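Local coordinates for FtsZ-like protein of unknown function (Nostoc punctiforme, PDB 3C8L), which is of unknown function but is described as FtsZ-like and belongs to a family of conserved hypothetical proteins, at residues V60-Y64 with G89-V93. Residues are numbered along the deposited sequence; the frame is centred on the assembly and turned at random.
Sequences VAVPY and GGMIV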
loop_
_atom_site.group_PDB
_atom_site.type_symbol
_atom_site.label_atom_id
_atom_site.label_comp_id
_atom_site.label_asym_id
_atom_site.label_seq_id
_atom_site.Cartn_x
_atom_site.Cartn_y
_atom_site.Cartn_z
ATOM N N VAL A 60 -11.716 -10.359 8.496
ATOM C CA VAL A 60 -11.405 -9.032 9.013
ATOM C C VAL A 60 -11.119 -9.036 10.505
ATOM O O VAL A 60 -11.802 -9.733 11.260
ATOM C CB VAL A 60 -12.585 -8.040 8.747
ATOM C CG1 VAL A 60 -12.453 -6.747 9.575
ATOM C CG2 VAL A 60 -12.671 -7.713 7.248
ATOM N N ALA A 61 -10.081 -8.303 10.920
ATOM C CA ALA A 61 -9.760 -8.093 12.326
ATOM C C ALA A 61 -9.779 -6.581 12.529
ATOM O O ALA A 61 -9.139 -5.831 11.775
ATOM C CB ALA A 61 -8.460 -8.730 12.731
ATOM N N VAL A 62 -10.511 -6.129 13.545
ATOM C CA VAL A 62 -10.672 -4.702 13.777
ATOM C C VAL A 62 -11.167 -4.494 15.212
ATOM O O VAL A 62 -11.741 -5.416 15.799
ATOM C CB VAL A 62 -11.774 -4.147 12.774
ATOM C CG1 VAL A 62 -13.154 -4.815 13.049
ATOM C CG2 VAL A 62 -11.912 -2.644 12.799
ATOM N N PRO A 63 -10.933 -3.300 15.792
ATOM C CA PRO A 63 -11.547 -3.038 17.094
ATOM C C PRO A 63 -13.081 -2.960 16.932
ATOM O O PRO A 63 -13.577 -2.550 15.881
ATOM C CB PRO A 63 -10.930 -1.709 17.534
ATOM C CG PRO A 63 -9.775 -1.482 16.629
ATOM C CD PRO A 63 -10.004 -2.228 15.395
ATOM N N TYR A 64 -13.796 -3.352 17.980
ATOM C CA TYR A 64 -15.271 -3.330 18.012
ATOM C C TYR A 64 -15.835 -4.130 16.837
ATOM O O TYR A 64 -16.690 -3.632 16.085
ATOM C CB TYR A 64 -15.778 -1.890 17.997
ATOM C CG TYR A 64 -15.082 -0.988 18.978
ATOM C CD1 TYR A 64 -15.325 -1.096 20.339
ATOM C CD2 TYR A 64 -14.199 -0.015 18.554
ATOM C CE1 TYR A 64 -14.673 -0.273 21.245
ATOM C CE2 TYR A 64 -13.549 0.816 19.437
ATOM C CZ TYR A 64 -13.788 0.687 20.785
ATOM O OH TYR A 64 -13.175 1.511 21.697
ATOM N N GLY A 89 -9.124 -7.440 16.718
ATOM C CA GLY A 89 -7.741 -7.314 16.272
ATOM C C GLY A 89 -7.552 -5.942 15.686
ATOM O O GLY A 89 -8.236 -4.981 16.044
ATOM N N GLY A 90 -6.649 -5.844 14.727
ATOM C CA GLY A 90 -6.345 -4.547 14.179
ATOM C C GLY A 90 -5.664 -3.694 15.253
ATOM O O GLY A 90 -4.817 -4.195 16.024
HETATM N N MSE A 91 -5.998 -2.410 15.297
HETATM C CA MSE A 91 -5.395 -1.541 16.299
HETATM C C MSE A 91 -6.221 -0.271 16.511
HETATM O O MSE A 91 -6.925 0.169 15.602
HETATM C CB MSE A 91 -3.968 -1.130 15.867
HETATM C CG MSE A 91 -3.088 -0.575 16.978
HETATM SE SE MSE A 91 -1.224 -0.411 16.492
HETATM C CE MSE A 91 -1.441 1.272 15.801
ATOM N N ILE A 92 -6.188 0.265 17.729
ATOM C CA ILE A 92 -6.786 1.563 18.035
ATOM C C ILE A 92 -5.615 2.547 18.270
ATOM O O ILE A 92 -4.697 2.255 19.045
ATOM C CB ILE A 92 -7.607 1.576 19.329
ATOM C CG1 ILE A 92 -8.798 0.631 19.184
ATOM C CG2 ILE A 92 -8.051 3.015 19.640
ATOM C CD1 ILE A 92 -9.629 0.426 20.478
ATOM N N VAL A 93 -5.644 3.700 17.599
ATOM C CA VAL A 93 -4.676 4.754 17.867
ATOM C C VAL A 93 -5.479 5.786 18.712
ATOM O O VAL A 93 -6.481 6.337 18.239
ATOM C CB VAL A 93 -4.145 5.412 16.602
ATOM C CG1 VAL A 93 -3.173 6.523 16.972
ATOM C CG2 VAL A 93 -3.494 4.367 15.687
#
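Ala61 sets its CB against the chain of the Gly89-Gly90 break, 3.9 Å from Gly89 CA. A side chain on Gly89 would clash with that methyl, and one on Gly90, whose phi is positive (67°), would press on Ala61 O. Val62 turns its side chain away and meets the break through its backbone: Gly89 N gives Val62 O a weak, bent hydrogen bond of 3.4 Å. Pro63 N stands 3.2 Å from Gly89 O but has no hydrogen to share, and the ring makes the contact instead. It lies alongside Ile92, CG tight on Ile92 CG1 at 3.5 Å and as near to Met91 O. Replacing Pro63 by an alanine removes CG and CD, which would probably open a gap beside Ile92 CG1 and Met91 O and free the phi that the ring holds. Tyr64 crosses Ile92 at about a right angle; with CG1 anti to its carbonyl carbon (chi1 -64°), Ile92 brings CD1 to 3.9 Å from Tyr64 OH, which is hydrogen-bonded to Glu107. The contact joins the strands of the beta-alpha-beta unit 55-62, 70-74, 81-94, the last interrupted at Gly89 and Gly90; strand 107-120 pairs with both, and helix 22-34 packs on Val62 and Tyr64.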